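Local coordinates for uncharacterized protein (Helicobacter pylori, PDB 4O5J), which probably binds sialic acid-bearing host carbohydrates through its extracellular domain, acting as the outer-membrane adhesin SabA in bacterial attachment, at residues Leu64-Ser69 with Gln292-Val297; Ser177-Thr182 with Asn190-Asn195. All blocks are in the same frame, centred on the assembly; numbering follows the deposited sequence.

Interaction 1 (Leu64-Ser69 with Gln292-Val297)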
loop_
_atom_site.group_PDB
_atom_site.type_symbol
_atom_site.label_atom_id
_atom_site.label_comp_id
_atom_site.label_asym_id
_atom_site.label_seq_id
_atom_site.Cartn_x
_atom_site.Cartn_y
_atom_site.Cartn_z
ATOM N N LEU A 64 20.987 -9.228 9.727
ATOM C CA LEU A 64 21.251 -7.814 9.403
ATOM C C LEU A 64 21.447 -7.682 7.907
ATOM O O LEU A 64 20.891 -6.784 7.275
ATOM C CB LEU A 64 22.496 -7.314 10.135
ATOM C CG LEU A 64 22.859 -5.855 9.852
ATOM C CD1 LEU A 64 21.720 -4.907 10.228
ATOM C CD2 LEU A 64 24.127 -5.457 10.583
ATOM N N ASN A 65 22.204 -8.607 7.325
ATOM C CA ASN A 65 22.413 -8.559 5.898
ATOM C C ASN A 65 21.114 -8.665 5.077
ATOM O O ASN A 65 20.983 -8.021 4.037
ATOM C CB ASN A 65 23.418 -9.596 5.446
ATOM C CG ASN A 65 23.624 -9.568 3.931
ATOM O OD1 ASN A 65 23.018 -10.334 3.187
ATOM N ND2 ASN A 65 24.441 -8.644 3.464
ATOM N N TYR A 66 20.161 -9.480 5.529
ATOM C CA TYR A 66 18.876 -9.529 4.861
ATOM C C TYR A 66 18.134 -8.165 4.979
ATOM O O TYR A 66 17.633 -7.617 3.986
ATOM C CB TYR A 66 18.007 -10.661 5.448
ATOM C CG TYR A 66 16.582 -10.440 5.022
ATOM C CD1 TYR A 66 16.149 -10.803 3.722
ATOM C CD2 TYR A 66 15.671 -9.772 5.864
ATOM C CE1 TYR A 66 14.858 -10.558 3.308
ATOM C CE2 TYR A 66 14.365 -9.534 5.456
ATOM C CZ TYR A 66 13.968 -9.908 4.186
ATOM O OH TYR A 66 12.670 -9.649 3.790
ATOM N N LEU A 67 18.039 -7.639 6.201
ATOM C CA LEU A 67 17.387 -6.377 6.458
ATOM C C LEU A 67 17.945 -5.293 5.532
ATOM O O LEU A 67 17.182 -4.615 4.791
ATOM C CB LEU A 67 17.633 -5.997 7.898
ATOM C CG LEU A 67 16.538 -6.181 8.959
ATOM C CD1 LEU A 67 15.408 -7.015 8.507
ATOM C CD2 LEU A 67 17.086 -6.692 10.269
ATOM N N LYS A 68 19.268 -5.155 5.539
ATOM C CA LYS A 68 19.955 -4.116 4.743
ATOM C C LYS A 68 19.764 -4.354 3.277
ATOM O O LYS A 68 19.571 -3.421 2.477
ATOM C CB LYS A 68 21.463 -4.075 5.023
ATOM C CG LYS A 68 21.766 -3.649 6.411
ATOM C CD LYS A 68 23.263 -3.753 6.705
ATOM C CE LYS A 68 23.883 -2.377 6.998
ATOM N NZ LYS A 68 24.050 -1.655 5.766
ATOM N N SER A 69 19.791 -5.614 2.888
ATOM C CA SER A 69 19.650 -5.891 1.485
ATOM C C SER A 69 18.218 -5.508 0.997
ATOM O O SER A 69 18.007 -4.981 -0.120
ATOM C CB SER A 69 20.012 -7.335 1.281
ATOM O OG SER A 69 19.758 -7.645 -0.041
ATOM N N GLN A 292 11.711 -3.763 13.220
ATOM C CA GLN A 292 10.305 -3.359 13.370
ATOM C C GLN A 292 9.863 -2.492 12.244
ATOM O O GLN A 292 8.794 -2.736 11.636
ATOM C CB GLN A 292 10.098 -2.612 14.660
ATOM C CG GLN A 292 10.242 -3.507 15.857
ATOM C CD GLN A 292 10.236 -2.718 17.152
ATOM O OE1 GLN A 292 9.190 -2.412 17.706
ATOM N NE2 GLN A 292 11.400 -2.396 17.639
ATOM N N ASN A 293 10.677 -1.485 11.910
ATOM C CA ASN A 293 10.272 -0.519 10.851
ATOM C C ASN A 293 10.087 -1.216 9.526
ATOM O O ASN A 293 9.133 -0.916 8.797
ATOM C CB ASN A 293 11.298 0.630 10.659
ATOM C CG ASN A 293 11.296 1.595 11.810
ATOM O OD1 ASN A 293 10.325 1.706 12.545
ATOM N ND2 ASN A 293 12.379 2.294 11.969
ATOM N N GLN A 294 11.000 -2.137 9.200
ATOM C CA GLN A 294 10.925 -2.816 7.933
ATOM C C GLN A 294 9.683 -3.746 7.922
ATOM O O GLN A 294 9.057 -3.912 6.881
ATOM C CB GLN A 294 12.175 -3.632 7.661
ATOM C CG GLN A 294 12.202 -4.180 6.241
ATOM C CD GLN A 294 13.590 -4.724 5.893
ATOM O OE1 GLN A 294 13.810 -5.962 5.790
ATOM N NE2 GLN A 294 14.562 -3.798 5.734
ATOM N N LYS A 295 9.312 -4.310 9.060
ATOM C CA LYS A 295 8.074 -5.099 9.106
ATOM C C LYS A 295 6.857 -4.169 8.881
ATOM O O LYS A 295 5.921 -4.510 8.127
ATOM C CB LYS A 295 7.945 -5.868 10.417
ATOM C CG LYS A 295 6.740 -6.838 10.385
ATOM C CD LYS A 295 6.437 -7.336 11.792
ATOM C CE LYS A 295 5.596 -8.625 11.899
ATOM N NZ LYS A 295 4.656 -8.778 10.775
ATOM N N GLN A 296 6.885 -2.963 9.466
ATOM C CA GLN A 296 5.781 -2.019 9.286
ATOM C C GLN A 296 5.670 -1.612 7.812
ATOM O O GLN A 296 4.570 -1.380 7.295
ATOM C CB GLN A 296 5.979 -0.787 10.175
ATOM C CG GLN A 296 4.882 0.202 9.976
ATOM C CD GLN A 296 3.506 -0.409 10.273
ATOM O OE1 GLN A 296 3.246 -0.734 11.409
ATOM N NE2 GLN A 296 2.636 -0.545 9.273
ATOM N N VAL A 297 6.808 -1.539 7.125
ATOM C CA VAL A 297 6.785 -1.191 5.686
ATOM C C VAL A 297 6.026 -2.274 4.909
ATOM O O VAL A 297 5.155 -1.948 4.120
ATOM C CB VAL A 297 8.207 -1.005 5.098
ATOM C CG1 VAL A 297 8.143 -0.963 3.571
ATOM C CG2 VAL A 297 8.852 0.257 5.673
HETATM O O HOH W 1 11.879 -7.441 4.481
#
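The carboxamide of Gln294 meets the phenol ring of Tyr66 slantwise, the two planes 71° apart. Its OE1 lies 3.6 Å from ring atom CE2. This polar bridge joins helices 57-76 and 281-309 in the long helical body of the adhesin domain, and Tyr357 and Arg360 of helix 343-396 also touch the tyrosine. With CG anti to the backbone N (chi1 -171°) and the chain extended beyond it, Gln294 spans the gap to Leu67; Gln294 CA and Leu67 CA are 7.5 Å apart. NE2 of Gln294 then donates to Leu67 O over 2.9 Å, nearly straight at 169°. The acceptor lies in the amide plane, whereas the donor stands somewhat off the carbonyl plane. Thr71 OG1 is hydrogen-bonded to the same oxygen. Glutamine suits this buried place because its amide offers both an N-H and an oxygen. Leucine supplies a nonpolar wall beside it, packed on Phe290, Ala291 and Ala364, with CD1 3.3 Å from Gln294 OE1. A water donates to Gln294 OE1 over 2.8 Å; its approach to Tyr66 OH is too short to be trusted as modelled.

Interaction 2 (Ser177-Thr182 with Asn190-Asn195)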
loop_
_atom_site.group_PDB
_atom_site.type_symbol
_atom_site.label_atom_id
_atom_site.label_comp_id
_atom_site.label_asym_id
_atom_site.label_seq_id
_atom_site.Cartn_x
_atom_site.Cartn_y
_atom_site.Cartn_z
ATOM N N SER A 177 15.036 6.945 -3.640
ATOM C CA SER A 177 16.257 7.711 -3.371
ATOM C C SER A 177 16.294 9.060 -4.059
ATOM O O SER A 177 17.117 9.902 -3.744
ATOM C CB SER A 177 17.484 6.917 -3.768
ATOM O OG SER A 177 17.495 6.693 -5.155
ATOM N N GLY A 178 15.405 9.282 -5.018
ATOM C CA GLY A 178 15.336 10.576 -5.652
ATOM C C GLY A 178 15.793 10.542 -7.103
ATOM O O GLY A 178 16.392 9.570 -7.541
ATOM N N CYS A 179 15.535 11.626 -7.838
ATOM C CA CYS A 179 15.978 11.729 -9.242
ATOM C C CYS A 179 17.489 11.903 -9.422
ATOM O O CYS A 179 18.082 12.605 -8.654
ATOM C CB CYS A 179 15.161 12.813 -9.967
ATOM S SG CYS A 179 13.374 12.508 -9.831
ATOM N N ALA A 180 18.082 11.221 -10.405
ATOM C CA ALA A 180 19.499 11.302 -10.744
ATOM C C ALA A 180 19.820 12.684 -11.303
ATOM O O ALA A 180 18.942 13.390 -11.816
ATOM C CB ALA A 180 19.853 10.204 -11.750
ATOM N N ALA A 181 21.080 13.071 -11.199
ATOM C CA ALA A 181 21.505 14.364 -11.693
ATOM C C ALA A 181 21.354 14.503 -13.240
ATOM O O ALA A 181 21.707 13.580 -13.980
ATOM C CB ALA A 181 22.926 14.584 -11.247
ATOM N N THR A 182 20.835 15.653 -13.705
ATOM C CA THR A 182 20.614 15.990 -15.152
ATOM C C THR A 182 19.449 15.217 -15.695
ATOM O O THR A 182 19.148 15.338 -16.881
ATOM C CB THR A 182 21.845 15.767 -16.105
ATOM O OG1 THR A 182 23.029 16.296 -15.512
ATOM C CG2 THR A 182 21.658 16.455 -17.485
ATOM N N ASN A 190 11.760 12.275 -14.077
ATOM C CA ASN A 190 12.011 13.523 -13.364
ATOM C C ASN A 190 10.939 13.847 -12.322
ATOM O O ASN A 190 10.818 14.967 -11.904
ATOM C CB ASN A 190 12.297 14.665 -14.384
ATOM C CG ASN A 190 11.113 14.959 -15.235
ATOM O OD1 ASN A 190 9.975 14.696 -14.862
ATOM N ND2 ASN A 190 11.372 15.505 -16.404
ATOM N N SER A 191 10.169 12.851 -11.878
ATOM C CA SER A 191 9.199 13.077 -10.789
ATOM C C SER A 191 9.474 12.176 -9.615
ATOM O O SER A 191 9.755 11.002 -9.807
ATOM C CB SER A 191 7.776 12.894 -11.296
ATOM O OG SER A 191 6.844 12.843 -10.215
ATOM N N THR A 192 9.440 12.722 -8.410
ATOM C CA THR A 192 9.596 11.892 -7.222
ATOM C C THR A 192 8.252 11.160 -6.985
ATOM O O THR A 192 7.183 11.609 -7.497
ATOM C CB THR A 192 9.906 12.705 -5.986
ATOM O OG1 THR A 192 8.803 13.581 -5.713
ATOM C CG2 THR A 192 11.234 13.554 -6.152
ATOM N N VAL A 193 8.292 10.054 -6.229
ATOM C CA VAL A 193 7.040 9.376 -5.886
ATOM C C VAL A 193 6.248 10.274 -4.945
ATOM O O VAL A 193 5.027 10.245 -4.978
ATOM C CB VAL A 193 7.226 8.000 -5.231
ATOM C CG1 VAL A 193 7.970 7.046 -6.136
ATOM C CG2 VAL A 193 7.995 8.181 -4.045
ATOM N N SER A 194 6.933 11.097 -4.111
ATOM C CA SER A 194 6.191 11.996 -3.211
ATOM C C SER A 194 5.412 13.017 -4.004
ATOM O O SER A 194 4.303 13.394 -3.631
ATOM C CB SER A 194 7.087 12.718 -2.263
ATOM O OG SER A 194 7.621 11.691 -1.443
ATOM N N ASN A 195 5.991 13.492 -5.098
ATOM C CA ASN A 195 5.290 14.480 -5.952
ATOM C C ASN A 195 4.046 13.808 -6.561
ATOM O O ASN A 195 2.967 14.368 -6.553
ATOM C CB ASN A 195 6.240 14.926 -7.072
ATOM C CG ASN A 195 5.570 15.813 -8.065
ATOM O OD1 ASN A 195 4.987 16.801 -7.666
ATOM N ND2 ASN A 195 5.570 15.450 -9.335
#
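A disulfide-closed loop, linked through Cys174 and Cys179, rests here on the irregular segment leading into the capped N-terminus of helix 193-209. Cys179 makes the contact with its sulfur. SG sits above the face of the peptide group between Asn190 and Ser191, 3.7 Å from Asn190 C and 3.8 Å from Ser191 N. Because the torsion places SG anti to the carbonyl carbon (chi1 -55°), the sulfur projects from the loop onto that peptide while remaining bonded to Cys174. At the margin, the methyl CG2 of Thr192 comes within 4.4 Å of SG, a loose nonpolar touch. Gly178, just before the cysteine, has a positive phi; a side chain at these backbone angles would press on the carbonyl oxygen of Ser177, which explains a glycine there.

The other partner is braced by its own hydrogen bonds. Thr192 OG1, at the N-cap, accepts from Asn195 N at 2.9 Å. Threonine suits this position because its hydroxyl serves an amide N-H that lacks an acceptor from a preceding turn. Ser191 OG accepts from Asn195 ND2 over 3.0 Å, almost straight at 173° and in the amide plane, and donates to Thr192 O. Backbone hydrogen bonds further tie Ser191 to Asn172 and to Cys174, the disulfide partner of Cys179. Across the contact, sulfur packs on a peptide by van der Waals forces without directional hold, implying that its position probably depends on the crosslink and those backbone bonds, while the cap orders the helix start.

Interaction 1 is a buried tie between two helices distant in sequence, whereas interaction 2 is a partly buried contact between neighbouring parts of one loop and the helix start that follows it. Interaction 2 is nested inside the long chain excursion closed by interaction 1. Their centres lie 23 Å apart and their nearest atoms about 12 Å, so they do not touch. Helix 57-76 connects their surroundings: it supplies one side of interaction 1, and its Tyr75 and Asn76 meet Ser177. The chemistry follows the setting, with a directional hydrogen bond from a side-chain amide to a backbone carbonyl between helices in the interior, but a crosslinked sulfur packed on backbone in the loop.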